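PDZ domain protein (Parabacteroides distasonis, PDB 4L8N) is of unknown function but combines PDZ domains at its two ends with a DUF4136 domain and binds magnesium. Local coordinates at residues L70-T82 with P89-K101. Sequence-based numbering, arbitrary orientation.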
loop_
_atom_site.group_PDB
_atom_site.type_symbol
_atom_site.label_atom_id
_atom_site.label_comp_id
_atom_site.label_asym_id
_atom_site.label_seq_id
_atom_site.Cartn_x
_atom_site.Cartn_y
_atom_site.Cartn_z
ATOM N N LEU A 70 39.386 10.773 -4.624
ATOM C CA LEU A 70 39.842 11.388 -3.382
ATOM C C LEU A 70 39.816 10.391 -2.231
ATOM O O LEU A 70 40.612 10.507 -1.298
ATOM C CB LEU A 70 38.970 12.602 -3.056
ATOM C CG LEU A 70 39.717 13.853 -2.615
ATOM C CD1 LEU A 70 40.473 14.484 -3.769
ATOM C CD2 LEU A 70 38.766 14.861 -2.017
ATOM N N LEU A 71 38.910 9.402 -2.312
ATOM C CA LEU A 71 38.759 8.339 -1.324
ATOM C C LEU A 71 39.786 7.235 -1.539
ATOM O O LEU A 71 40.124 6.538 -0.581
ATOM C CB LEU A 71 37.340 7.752 -1.343
ATOM C CG LEU A 71 36.322 8.478 -0.482
ATOM C CD1 LEU A 71 34.935 7.965 -0.760
ATOM C CD2 LEU A 71 36.666 8.373 1.007
ATOM N N ASN A 72 40.292 7.080 -2.785
ATOM C CA ASN A 72 41.331 6.103 -3.115
ATOM C C ASN A 72 42.538 6.837 -3.745
ATOM O O ASN A 72 42.736 6.744 -4.965
ATOM C CB ASN A 72 40.790 5.000 -4.029
ATOM C CG ASN A 72 41.704 3.799 -4.095
ATOM O OD1 ASN A 72 41.625 2.875 -3.272
ATOM N ND2 ASN A 72 42.599 3.793 -5.067
ATOM N N PRO A 73 43.343 7.601 -2.952
ATOM C CA PRO A 73 44.477 8.332 -3.552
ATOM C C PRO A 73 45.577 7.405 -4.058
ATOM O O PRO A 73 45.669 6.246 -3.634
ATOM C CB PRO A 73 44.986 9.222 -2.408
ATOM C CG PRO A 73 43.923 9.194 -1.358
ATOM C CD PRO A 73 43.275 7.848 -1.497
ATOM N N ALA A 74 46.398 7.915 -4.994
ATOM C CA ALA A 74 47.503 7.142 -5.566
ATOM C C ALA A 74 48.676 7.053 -4.575
ATOM O O ALA A 74 48.968 5.957 -4.074
ATOM C CB ALA A 74 47.950 7.749 -6.887
ATOM N N GLY A 75 49.278 8.209 -4.265
ATOM C CA GLY A 75 50.423 8.352 -3.367
ATOM C C GLY A 75 50.164 7.963 -1.925
ATOM O O GLY A 75 50.983 7.267 -1.311
ATOM N N ARG A 76 49.020 8.424 -1.373
ATOM C CA ARG A 76 48.588 8.153 0.001
ATOM C C ARG A 76 48.132 6.698 0.126
ATOM O O ARG A 76 47.735 6.092 -0.877
ATOM C CB ARG A 76 47.453 9.124 0.396
ATOM C CG ARG A 76 47.299 9.324 1.896
ATOM C CD ARG A 76 46.363 10.459 2.265
ATOM N NE ARG A 76 46.088 10.459 3.705
ATOM C CZ ARG A 76 46.800 11.118 4.618
ATOM N NH1 ARG A 76 47.830 11.873 4.251
ATOM N NH2 ARG A 76 46.482 11.035 5.903
ATOM N N ASN A 77 48.200 6.133 1.348
ATOM C CA ASN A 77 47.736 4.764 1.612
ATOM C C ASN A 77 46.654 4.725 2.705
ATOM O O ASN A 77 45.752 3.881 2.640
ATOM C CB ASN A 77 48.889 3.844 1.973
ATOM C CG ASN A 77 49.120 2.773 0.938
ATOM O OD1 ASN A 77 48.696 2.881 -0.223
ATOM N ND2 ASN A 77 49.806 1.716 1.332
ATOM N N ASP A 78 46.758 5.629 3.703
ATOM C CA ASP A 78 45.816 5.741 4.811
ATOM C C ASP A 78 44.980 6.994 4.609
ATOM O O ASP A 78 45.549 8.082 4.496
ATOM C CB ASP A 78 46.567 5.757 6.163
ATOM C CG ASP A 78 46.988 4.385 6.701
ATOM O OD1 ASP A 78 46.942 3.389 5.925
ATOM O OD2 ASP A 78 47.391 4.306 7.887
ATOM N N VAL A 79 43.639 6.843 4.509
ATOM C CA VAL A 79 42.709 7.958 4.286
ATOM C C VAL A 79 42.117 8.415 5.615
ATOM O O VAL A 79 41.464 7.625 6.308
ATOM C CB VAL A 79 41.585 7.654 3.253
ATOM C CG1 VAL A 79 40.996 8.942 2.685
ATOM C CG2 VAL A 79 42.094 6.772 2.122
ATOM N N LEU A 80 42.355 9.690 5.964
ATOM C CA LEU A 80 41.812 10.318 7.163
ATOM C C LEU A 80 40.404 10.848 6.843
ATOM O O LEU A 80 40.221 11.655 5.921
ATOM C CB LEU A 80 42.721 11.437 7.710
ATOM C CG LEU A 80 42.268 12.075 9.035
ATOM C CD1 LEU A 80 42.196 11.044 10.174
ATOM C CD2 LEU A 80 43.161 13.224 9.420
ATOM N N LEU A 81 39.410 10.372 7.602
ATOM C CA LEU A 81 38.021 10.735 7.384
ATOM C C LEU A 81 37.436 11.500 8.553
ATOM O O LEU A 81 37.706 11.192 9.712
ATOM C CB LEU A 81 37.224 9.442 7.155
ATOM C CG LEU A 81 36.750 9.104 5.734
ATOM C CD1 LEU A 81 37.838 9.279 4.686
ATOM C CD2 LEU A 81 36.200 7.692 5.680
ATOM N N THR A 82 36.647 12.511 8.238
ATOM C CA THR A 82 35.886 13.270 9.214
ATOM C C THR A 82 34.486 12.730 9.083
ATOM O O THR A 82 33.868 12.894 8.030
ATOM C CB THR A 82 36.015 14.773 8.984
ATOM O OG1 THR A 82 37.400 15.138 9.091
ATOM C CG2 THR A 82 35.162 15.588 9.955
ATOM N N PRO A 89 28.655 14.551 16.381
ATOM C CA PRO A 89 28.582 15.424 15.194
ATOM C C PRO A 89 29.905 15.514 14.428
ATOM O O PRO A 89 29.913 15.964 13.283
ATOM C CB PRO A 89 28.173 16.780 15.773
ATOM C CG PRO A 89 28.624 16.753 17.180
ATOM C CD PRO A 89 28.764 15.337 17.630
ATOM N N SER A 90 31.020 15.129 15.061
ATOM C CA SER A 90 32.334 15.121 14.424
ATOM C C SER A 90 33.216 14.066 15.057
ATOM O O SER A 90 33.111 13.818 16.262
ATOM C CB SER A 90 33.007 16.486 14.481
ATOM O OG SER A 90 34.015 16.537 13.487
ATOM N N LYS A 91 34.067 13.427 14.228
ATOM C CA LYS A 91 34.956 12.327 14.615
ATOM C C LYS A 91 36.044 12.127 13.550
ATOM O O LYS A 91 35.756 12.150 12.350
ATOM C CB LYS A 91 34.105 11.052 14.797
ATOM C CG LYS A 91 34.799 9.725 15.037
ATOM C CD LYS A 91 33.781 8.631 14.690
ATOM C CE LYS A 91 33.930 7.357 15.485
ATOM N NZ LYS A 91 32.631 6.636 15.596
ATOM N N GLN A 92 37.300 11.962 13.992
ATOM C CA GLN A 92 38.408 11.693 13.078
ATOM C C GLN A 92 38.625 10.191 12.989
ATOM O O GLN A 92 38.708 9.527 14.020
ATOM C CB GLN A 92 39.690 12.420 13.505
ATOM C CG GLN A 92 39.629 13.946 13.361
ATOM C CD GLN A 92 39.403 14.413 11.939
ATOM O OE1 GLN A 92 38.268 14.710 11.538
ATOM N NE2 GLN A 92 40.477 14.516 11.157
ATOM N N VAL A 93 38.636 9.638 11.770
ATOM C CA VAL A 93 38.844 8.199 11.589
ATOM C C VAL A 93 39.918 7.966 10.511
ATOM O O VAL A 93 39.714 8.373 9.361
ATOM C CB VAL A 93 37.544 7.401 11.255
ATOM C CG1 VAL A 93 37.837 5.906 11.170
ATOM C CG2 VAL A 93 36.415 7.665 12.252
ATOM N N LEU A 94 41.041 7.305 10.871
ATOM C CA LEU A 94 42.046 6.965 9.878
ATOM C C LEU A 94 41.754 5.560 9.327
ATOM O O LEU A 94 41.872 4.558 10.056
ATOM C CB LEU A 94 43.469 7.046 10.438
ATOM C CG LEU A 94 44.582 6.807 9.410
ATOM C CD1 LEU A 94 44.808 8.042 8.540
ATOM C CD2 LEU A 94 45.863 6.419 10.088
ATOM N N VAL A 95 41.395 5.487 8.035
ATOM C CA VAL A 95 41.064 4.208 7.424
ATOM C C VAL A 95 42.243 3.715 6.574
ATOM O O VAL A 95 42.628 4.354 5.597
ATOM C CB VAL A 95 39.726 4.277 6.631
ATOM C CG1 VAL A 95 39.445 2.988 5.865
ATOM C CG2 VAL A 95 38.573 4.597 7.560
ATOM N N LYS A 96 42.783 2.542 6.947
ATOM C CA LYS A 96 43.856 1.882 6.213
ATOM C C LYS A 96 43.234 1.218 4.979
ATOM O O LYS A 96 42.050 0.856 5.008
ATOM C CB LYS A 96 44.632 0.887 7.112
ATOM C CG LYS A 96 45.251 1.560 8.353
ATOM C CD LYS A 96 46.369 0.771 9.042
ATOM C CE LYS A 96 47.102 1.664 10.032
ATOM N NZ LYS A 96 48.339 1.037 10.577
ATOM N N LYS A 97 43.990 1.130 3.879
ATOM C CA LYS A 97 43.481 0.544 2.638
ATOM C C LYS A 97 43.656 -0.960 2.636
ATOM O O LYS A 97 44.523 -1.500 3.338
ATOM C CB LYS A 97 44.174 1.151 1.407
ATOM C CG LYS A 97 43.220 1.843 0.437
ATOM C CD LYS A 97 43.950 2.407 -0.785
ATOM C CE LYS A 97 44.481 3.812 -0.624
ATOM N NZ LYS A 97 45.235 4.244 -1.829
ATOM N N ASP A 98 42.819 -1.638 1.845
ATOM C CA ASP A 98 42.905 -3.075 1.698
ATOM C C ASP A 98 43.340 -3.340 0.272
ATOM O O ASP A 98 42.615 -3.063 -0.692
ATOM C CB ASP A 98 41.596 -3.773 2.098
ATOM C CG ASP A 98 41.210 -3.518 3.546
ATOM O OD1 ASP A 98 42.070 -3.743 4.441
ATOM O OD2 ASP A 98 40.058 -3.078 3.785
ATOM N N CYS A 99 44.593 -3.795 0.159
ATOM C CA CYS A 99 45.260 -4.002 -1.106
ATOM C C CYS A 99 45.530 -5.463 -1.359
ATOM O O CYS A 99 45.707 -6.236 -0.421
ATOM C CB CYS A 99 46.549 -3.195 -1.130
ATOM S SG CYS A 99 46.407 -1.555 -0.366
ATOM N N LYS A 100 45.558 -5.834 -2.640
ATOM C CA LYS A 100 45.877 -7.184 -3.108
ATOM C C LYS A 100 46.588 -7.103 -4.467
ATOM O O LYS A 100 46.423 -6.115 -5.185
ATOM C CB LYS A 100 44.613 -8.064 -3.201
ATOM C CG LYS A 100 43.556 -7.587 -4.210
ATOM C CD LYS A 100 42.497 -8.648 -4.518
ATOM C CE LYS A 100 42.923 -9.652 -5.561
ATOM N NZ LYS A 100 41.749 -10.301 -6.210
ATOM N N LYS A 101 47.350 -8.140 -4.828
ATOM C CA LYS A 101 48.019 -8.184 -6.128
ATOM C C LYS A 101 46.963 -8.440 -7.222
ATOM O O LYS A 101 45.991 -9.150 -6.964
ATOM C CB LYS A 101 49.125 -9.245 -6.136
ATOM C CG LYS A 101 50.320 -8.885 -5.250
ATOM C CD LYS A 101 51.471 -9.882 -5.394
ATOM C CE LYS A 101 52.266 -9.718 -6.680
ATOM N NZ LYS A 101 52.707 -11.034 -7.217
HETATM O O HOH W 1 47.628 3.773 -3.168
#
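The antiparallel hairpin of the N-terminal PDZ domain pairs V79 with V95 and L81 with V93, each closed by two backbone hydrogen bonds; V95 N reaches V79 O at 2.7 Å, nearly straight at 169°. All four side chains point to one face, where V79 and L81 meet strand 50-54 while V93 and V95 pack on helix 39-43 and I45. The opposite face carries D78, L80 and T82 against Q92, L94 and K96. There T82 OG1 donates to Q92 OE1 at 2.6 Å, in the amide plane and on a lone pair; a bend at chi2 (-61°) turns the glutamine back over the neighbouring strand, bringing NE2 to 3.4 Å from L80 CD2. L94 crosses D78 at about a right angle, CD1 3.7 Å from the aspartate CB. In this six-stranded PDZ sheet, strand 91-101 runs between 78-84 and 8-18, and K97 closes the turn leading from helix 67-71 into the hairpin. Its chain kinks at chi3 (-88°), and NZ donates to P73 O at 2.7 Å, in the carbonyl plane, and to R76 O at 3.3 Å, tilted from the R76 carbonyl plane. A water accepts from K97 NZ at 2.8 Å and donates to A74 O.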